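Local atomic coordinates of DyP-type peroxidase (Pleurotus ostreatus PC15, PDB entry 6FSK), a protein that uses a heme b cofactor to carry out peroxidase reactions, probably oxidising dyes and, by a non-canonical site, Mn(II). Residues Q9-G14 against V383-S388; D224-A229 against I389-H394; P211-F216 against K220-S225. The protein carries 1 engineered substitution. All blocks are in the same frame, centred on the assembly; numbering follows the deposited sequence.

Interaction 1: residues Q9-G14 against V383-S388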
# COMPACT_ATOMS: atom_id res chain seq x y z
N GLN A 9 -12.08 -13.01 2.22
CA GLN A 9 -12.59 -11.69 2.05
C GLN A 9 -12.12 -11.03 0.78
O GLN A 9 -10.94 -11.06 0.44
CB GLN A 9 -12.29 -10.81 3.30
CG GLN A 9 -13.02 -11.23 4.58
CD GLN A 9 -12.94 -10.13 5.63
OE1 GLN A 9 -13.43 -9.02 5.36
NE2 GLN A 9 -12.42 -10.43 6.80
N GLY A 10 -13.09 -10.39 0.12
CA GLY A 10 -12.95 -9.97 -1.27
C GLY A 10 -11.96 -8.83 -1.54
O GLY A 10 -11.46 -8.71 -2.63
N ASP A 11 -11.58 -8.09 -0.50
CA ASP A 11 -10.56 -7.09 -0.79
C ASP A 11 -9.20 -7.67 -0.96
O ASP A 11 -8.36 -6.96 -1.56
CB ASP A 11 -10.46 -6.04 0.33
CG ASP A 11 -9.89 -4.68 -0.16
OD1 ASP A 11 -10.23 -4.28 -1.31
OD2 ASP A 11 -9.24 -4.02 0.67
N ILE A 12 -8.94 -8.90 -0.50
CA ILE A 12 -7.61 -9.46 -0.49
C ILE A 12 -7.30 -9.92 -1.94
O ILE A 12 -6.34 -9.50 -2.51
CB ILE A 12 -7.48 -10.63 0.52
CG1 ILE A 12 -7.86 -10.23 1.93
CG2 ILE A 12 -6.12 -11.22 0.47
CD1 ILE A 12 -8.18 -11.37 2.82
N LEU A 13 -8.07 -10.87 -2.47
CA LEU A 13 -7.92 -11.40 -3.83
C LEU A 13 -9.14 -10.89 -4.60
O LEU A 13 -10.30 -11.25 -4.33
CB LEU A 13 -7.84 -12.91 -3.87
CG LEU A 13 -6.66 -13.56 -3.17
CD1 LEU A 13 -6.70 -15.10 -3.32
CD2 LEU A 13 -5.33 -13.06 -3.68
N GLY A 14 -8.86 -10.01 -5.52
CA GLY A 14 -9.85 -9.29 -6.28
C GLY A 14 -9.76 -7.82 -6.04
O GLY A 14 -9.34 -7.02 -6.90
N VAL A 383 -3.35 0.92 1.83
CA VAL A 383 -3.69 -0.37 2.37
C VAL A 383 -2.93 -1.45 1.60
O VAL A 383 -2.89 -1.38 0.36
CB VAL A 383 -5.20 -0.66 2.28
CG1 VAL A 383 -5.50 -2.14 2.52
CG2 VAL A 383 -5.93 0.19 3.28
N CYS A 384 -2.27 -2.37 2.24
CA CYS A 384 -1.65 -3.52 1.51
C CYS A 384 -1.87 -4.79 2.31
O CYS A 384 -2.00 -4.75 3.55
CB CYS A 384 -0.16 -3.29 1.20
SG CYS A 384 0.93 -3.40 2.61
N TYR A 385 -1.86 -5.88 1.61
CA TYR A 385 -2.02 -7.21 2.10
C TYR A 385 -0.86 -8.12 1.81
O TYR A 385 -0.31 -8.09 0.67
CB TYR A 385 -3.24 -7.90 1.51
CG TYR A 385 -4.57 -7.26 1.80
CD1 TYR A 385 -5.25 -7.54 2.98
CD2 TYR A 385 -5.14 -6.34 0.94
CE1 TYR A 385 -6.48 -6.93 3.29
CE2 TYR A 385 -6.33 -5.71 1.24
CZ TYR A 385 -7.02 -6.04 2.43
OH TYR A 385 -8.22 -5.44 2.72
N SER A 386 -0.56 -8.97 2.75
CA SER A 386 0.32 -10.13 2.53
C SER A 386 0.17 -11.06 3.73
O SER A 386 -0.50 -10.73 4.71
CB SER A 386 1.77 -9.83 2.28
OG SER A 386 2.50 -9.62 3.48
N SER A 387 0.79 -12.23 3.69
CA SER A 387 0.71 -13.13 4.79
C SER A 387 1.75 -12.87 5.83
O SER A 387 1.87 -13.61 6.82
CB SER A 387 0.80 -14.59 4.31
OG SER A 387 2.08 -14.82 3.78
N SER A 388 2.54 -11.78 5.68
CA SER A 388 3.54 -11.45 6.66
C SER A 388 3.87 -9.96 6.52
O SER A 388 4.49 -9.53 5.57
CB SER A 388 4.80 -12.25 6.47
OG SER A 388 5.86 -11.89 7.35

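Interaction 2: residues D224-A229 against I389-H394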
# COMPACT_ATOMS: atom_id res chain seq x y z
N ASP A 224 3.12 -20.36 2.56
CA ASP A 224 3.27 -19.70 3.88
C ASP A 224 4.31 -20.41 4.73
O ASP A 224 4.08 -21.48 5.29
CB ASP A 224 1.92 -19.57 4.60
CG ASP A 224 2.07 -18.92 5.96
OD1 ASP A 224 3.15 -18.48 6.32
OD2 ASP A 224 1.03 -18.85 6.64
N SER A 225 5.46 -19.83 4.87
CA SER A 225 6.54 -20.45 5.67
C SER A 225 6.22 -20.61 7.12
O SER A 225 6.84 -21.44 7.83
CB SER A 225 7.88 -19.71 5.57
OG SER A 225 7.74 -18.46 6.25
N ARG A 226 5.28 -19.83 7.62
CA ARG A 226 4.85 -19.91 9.01
C ARG A 226 3.61 -20.75 9.19
O ARG A 226 3.02 -20.71 10.30
CB ARG A 226 4.65 -18.46 9.56
CG ARG A 226 5.87 -17.62 9.44
CD ARG A 226 5.55 -16.15 9.78
NE ARG A 226 6.74 -15.33 9.83
CZ ARG A 226 7.34 -14.78 8.74
NH1 ARG A 226 6.91 -15.03 7.54
NH2 ARG A 226 8.32 -13.97 8.91
N ALA A 227 3.15 -21.53 8.22
CA ALA A 227 1.88 -22.20 8.32
C ALA A 227 1.79 -23.08 9.57
O ALA A 227 0.76 -23.02 10.23
CB ALA A 227 1.59 -23.00 7.06
N ALA A 228 2.83 -23.86 9.89
CA ALA A 228 2.74 -24.81 11.04
C ALA A 228 2.62 -24.11 12.37
O ALA A 228 2.00 -24.66 13.31
CB ALA A 228 3.94 -25.73 11.06
N ALA A 229 3.17 -22.90 12.48
CA ALA A 229 3.11 -22.13 13.67
C ALA A 229 1.77 -21.43 13.87
O ALA A 229 1.50 -20.95 14.98
CB ALA A 229 4.23 -21.10 13.70
N ILE A 389 3.50 -9.20 7.53
CA ILE A 389 3.94 -7.76 7.62
C ILE A 389 5.43 -7.69 7.88
O ILE A 389 6.18 -6.87 7.29
CB ILE A 389 3.14 -7.02 8.71
CG1 ILE A 389 1.66 -7.11 8.42
CG2 ILE A 389 3.57 -5.54 8.79
CD1 ILE A 389 0.81 -6.44 9.51
N ASP A 390 5.93 -8.66 8.68
CA ASP A 390 7.35 -8.72 8.98
C ASP A 390 8.16 -8.88 7.67
O ASP A 390 9.15 -8.17 7.45
CB ASP A 390 7.72 -9.88 9.85
CG ASP A 390 7.22 -9.75 11.28
OD1 ASP A 390 6.88 -8.65 11.74
OD2 ASP A 390 7.25 -10.86 11.98
N ASP A 391 7.67 -9.71 6.76
CA ASP A 391 8.40 -9.97 5.51
C ASP A 391 8.11 -8.94 4.45
O ASP A 391 8.95 -8.67 3.55
CB ASP A 391 8.03 -11.32 4.87
CG ASP A 391 8.51 -12.55 5.65
OD1 ASP A 391 9.33 -12.46 6.56
OD2 ASP A 391 8.01 -13.67 5.30
N GLY A 392 6.90 -8.36 4.47
CA GLY A 392 6.40 -7.44 3.50
C GLY A 392 6.54 -5.97 3.85
O GLY A 392 7.60 -5.42 3.90
N PHE A 393 5.37 -5.41 4.18
CA PHE A 393 5.34 -3.97 4.44
C PHE A 393 6.45 -3.48 5.36
O PHE A 393 7.13 -2.51 5.06
CB PHE A 393 3.98 -3.56 5.04
CG PHE A 393 4.03 -2.15 5.56
CD1 PHE A 393 3.89 -1.08 4.64
CD2 PHE A 393 4.25 -1.89 6.91
CE1 PHE A 393 4.03 0.23 5.09
CE2 PHE A 393 4.38 -0.56 7.37
CZ PHE A 393 4.27 0.49 6.44
N HIS A 394 6.65 -4.08 6.54
CA HIS A 394 7.66 -3.54 7.44
C HIS A 394 9.06 -3.59 6.83
O HIS A 394 9.83 -2.65 7.02
CB HIS A 394 7.62 -4.35 8.76
CG HIS A 394 8.59 -3.87 9.79
ND1 HIS A 394 9.96 -4.08 9.71
CD2 HIS A 394 8.39 -3.14 10.91
CE1 HIS A 394 10.54 -3.55 10.78
NE2 HIS A 394 9.61 -2.92 11.48
O HOH W 1 8.53 -13.03 11.67

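Interaction 3: residues P211-F216 against K220-S225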
# COMPACT_ATOMS: atom_id res chain seq x y z
N PRO A 211 3.99 -15.15 -11.34
CA PRO A 211 3.03 -15.49 -10.28
C PRO A 211 3.73 -16.10 -9.07
O PRO A 211 4.72 -16.83 -9.22
CB PRO A 211 2.08 -16.49 -10.91
CG PRO A 211 2.77 -16.97 -12.10
CD PRO A 211 3.92 -16.09 -12.44
N ILE A 212 3.16 -15.79 -7.89
CA ILE A 212 3.66 -16.26 -6.59
C ILE A 212 2.63 -17.15 -5.92
O ILE A 212 1.43 -17.06 -6.19
CB ILE A 212 4.03 -15.07 -5.66
CG1 ILE A 212 2.81 -14.38 -5.10
CG2 ILE A 212 5.04 -14.17 -6.37
CD1 ILE A 212 3.21 -13.22 -4.18
N ARG A 213 3.11 -18.03 -5.06
CA ARG A 213 2.23 -18.95 -4.34
C ARG A 213 1.24 -18.16 -3.44
O ARG A 213 1.57 -17.11 -2.88
CB ARG A 213 3.02 -19.94 -3.53
CG ARG A 213 3.58 -21.08 -4.42
CD ARG A 213 4.62 -21.82 -3.70
NE ARG A 213 5.89 -21.09 -3.54
CZ ARG A 213 6.85 -21.37 -2.68
NH1 ARG A 213 6.78 -22.40 -1.83
NH2 ARG A 213 7.97 -20.60 -2.69
N PRO A 214 0.04 -18.71 -3.27
CA PRO A 214 -1.02 -17.96 -2.55
C PRO A 214 -0.64 -17.76 -1.09
O PRO A 214 -1.16 -16.81 -0.45
CB PRO A 214 -2.27 -18.84 -2.75
CG PRO A 214 -1.71 -20.23 -2.96
CD PRO A 214 -0.51 -19.96 -3.83
N GLY A 215 0.16 -18.62 -0.46
CA GLY A 215 0.59 -18.47 0.92
C GLY A 215 1.50 -17.31 1.21
O GLY A 215 1.78 -17.05 2.38
N PHE A 216 1.93 -16.56 0.18
CA PHE A 216 2.63 -15.27 0.42
C PHE A 216 1.59 -14.16 0.69
O PHE A 216 2.01 -13.09 1.14
CB PHE A 216 3.51 -14.94 -0.77
CG PHE A 216 4.69 -15.86 -0.86
CD1 PHE A 216 5.67 -15.90 0.13
CD2 PHE A 216 4.79 -16.78 -1.89
CE1 PHE A 216 6.73 -16.81 0.09
CE2 PHE A 216 5.85 -17.66 -1.90
CZ PHE A 216 6.80 -17.73 -0.92
N LYS A 220 -1.49 -19.80 5.87
CA LYS A 220 -1.62 -21.27 5.82
C LYS A 220 -2.06 -21.80 4.48
O LYS A 220 -2.68 -22.85 4.39
CB LYS A 220 -2.59 -21.75 6.89
CG LYS A 220 -2.18 -21.33 8.29
CD LYS A 220 -2.99 -21.98 9.41
CE LYS A 220 -2.96 -23.50 9.39
NZ LYS A 220 -1.95 -24.08 10.27
N GLU A 221 -1.77 -21.09 3.41
CA GLU A 221 -1.90 -21.66 2.05
C GLU A 221 -0.52 -21.95 1.57
O GLU A 221 0.48 -21.62 2.18
CB GLU A 221 -2.64 -20.69 1.12
CG GLU A 221 -4.11 -20.54 1.38
CD GLU A 221 -4.98 -21.75 1.00
OE1 GLU A 221 -4.44 -22.77 0.48
OE2 GLU A 221 -6.21 -21.66 1.22
N ASN A 222 -0.45 -22.68 0.47
CA ASN A 222 0.85 -23.13 -0.04
C ASN A 222 1.82 -21.96 -0.24
O ASN A 222 1.44 -20.97 -0.90
CB ASN A 222 0.55 -23.80 -1.38
CG ASN A 222 1.77 -24.36 -2.03
OD1 ASN A 222 2.62 -24.91 -1.36
ND2 ASN A 222 1.83 -24.26 -3.36
N GLY A 223 2.98 -22.05 0.38
CA GLY A 223 3.96 -21.02 0.41
C GLY A 223 4.10 -20.18 1.64
O GLY A 223 5.05 -19.34 1.73
N ASP A 224 3.12 -20.36 2.56
CA ASP A 224 3.27 -19.70 3.88
C ASP A 224 4.31 -20.41 4.73
O ASP A 224 4.08 -21.48 5.29
CB ASP A 224 1.92 -19.57 4.60
CG ASP A 224 2.07 -18.92 5.96
OD1 ASP A 224 3.15 -18.48 6.32
OD2 ASP A 224 1.03 -18.85 6.64
N SER A 225 5.46 -19.83 4.87
CA SER A 225 6.54 -20.45 5.67
C SER A 225 6.22 -20.61 7.12
O SER A 225 6.84 -21.44 7.83
CB SER A 225 7.88 -19.71 5.57
OG SER A 225 7.74 -18.46 6.25
O HOH W 2 5.09 -24.54 -1.44

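Interaction 1: residues Q9-G14 against V383-S388
The hydroxyl of Tyr385 donates a short hydrogen bond to the carboxylate of Asp11, with OH to OD2 at 2.7 Å. OD2 receives it on its anti lone pair, the one turned away from OD1, and lies at the edge of the tyrosine ring, in its plane. The carboxylate stands almost upright on that ring, the two planes being 85° apart. Asp11 achieves this by setting CG anti to its backbone N (chi1 -155°), which swings the acid across the end of the tyrosine. Its other oxygen, OD1, accepts from the backbone N of Leu16, so both oxygens are engaged, which should restrict rotation of the carboxylate.

The same ring is gripped a second way. Ile12 lays CG1 over one face, toward the rim, its nearest approach being 3.8 Å to Tyr385 CE1; with CG1 4.2 Å from the ring centroid, this is a CH-pi contact. Edge and face are thus served by consecutive residues of one turn, whose backbone is closed by a bond from Ile12 N to Gln9 O. Arg356 ties the turn to the sheet as well, its NE meeting Asp11 O and its NH2 meeting Ile12 O.

All three touching residues are buried. Tyr385 projects from strand 379-386, which runs between strands 238-247 and 354-360, and the contact packs the 9-14 loop locally on that antiparallel sheet, which is consistent with the paired ferredoxin-like (dimeric alpha+beta barrel) fold of DyP peroxidases.

Interaction 2: residues D224-A229 against I389-H394
Arg226 and Asp391 meet head-on in a two-pronged salt bridge, the firm centre of an otherwise sparse contact. NH1 of Arg226 donates to OD2 of Asp391 at 2.8 Å, and NH2 of Arg226 donates to OD1 of Asp391 at 3.0 Å, each along a nearly straight N-H line. Both oxygens lie close to the guanidinium plane, yet the carboxylate is twisted 53° from it, and the nitrogens approach its oxygens from above the carboxylate plane. The pair is therefore end-on and bidentate but not coplanar. Arg226 spans the gap because its chain is extended from CG to NE (chi2 170°, chi3 173°), bringing the charged end straight toward the aspartate.

The root of the arginine is also fixed: its backbone N donates to OD1 of Asp224 at 2.8 Å, an Asx turn superposed on the type I turn from Asp224 to Ala227.

On the Asp390 side this partly exposed surface contact is looser and water-mediated. Asp390 comes no closer than 4.2 Å, from its CB to Arg226 NH2, and its OD2 lies well out of the guanidinium plane, where attraction of opposite charges is all that can be expected. Water 1 accepts from Arg226 NH2 at 2.9 Å and also approaches Asp390 OD2, though that second link is modelled too short to be trusted in detail. The carboxylate of Asp390 is itself held by the backbone N atoms of Asn96 and Ala97.

The contact thus ties the loop leading to strand 238-247 to the turn between strand 379-386 and helix 393-401, where Asp390 turns to the start of helix 96-100 and Phe393 rests on strands 238-247 and 462-472 and touches the heme.

Interaction 3: residues P211-F216 against K220-S225
Asn222, Gly215 and Gly223 lose the most surface here, and two of the three have no side chain. The central bond runs from Gly215 N to Asn222 O at 2.7 Å, with the donor lying 42° above the carbonyl plane instead of on a lone pair. Gly215 can sit this close because it presents bare backbone to the turn: its CA makes a C-H...O contact with Glu221 O at 3.4 Å, while Asp224 brings CB to within 3.4 Å of Gly215 O.

Gly223 fills the third position of a type II turn from Glu221 to Asp224, with the positive phi (102°) that glycine accommodates readily. Its carbonyl oxygen lies over one face of the Phe216 ring, toward the rim, 3.5 Å from CE1.

Asn222 meets the outer side of the contact. Its amide crosses the aliphatic part of Arg213 at a slant, ND2 lying 3.7 Å from CD, while Arg213 CB rests against Asn222 O. A bend at chi3 of the arginine (-72°) brings its guanidinium obliquely alongside Gly223, Arg213 NH1 coming to 3.9 Å from Gly223 CA. At the edge of that group, water 2 accepts from Arg213 NH1 at 2.8 Å; its approach to Asn222 OD1 is too short to be relied upon.

Strand 211-212 pairs in parallel with strand 197-198, on which Pro214 also packs. From there the chain folds back through this compact loop, a 3-10 segment at 214-216 folded against the type II turn, before entering strand 238-247, with the backbone of Phe216 hydrogen-bonded to that of Ser387 just beyond strand 379-386.

How the interactions relate
All three contacts converge on the end of strand 379-386 and the turn that follows it. Interactions 1 and 3, with centres 13 Å apart, are joined where Ser387 OG reaches Gly215 O (2.7 Å) and Ser387 N reaches Phe216 O (3.0 Å), both probable hydrogen bonds. Interactions 2 and 3 share Asp224 and Ser225, and a further probable bond links Lys220 NZ to Ala227 O at 2.9 Å. Interaction 1 meets interaction 2 by packing of Cys384 against Phe393. The contacts flank the heme pocket instead of lining it, apart from Phe393, which touches the heme: the side chains of Tyr385, Asp391 and Phe216 lie about 11, 12 and 13 Å from it.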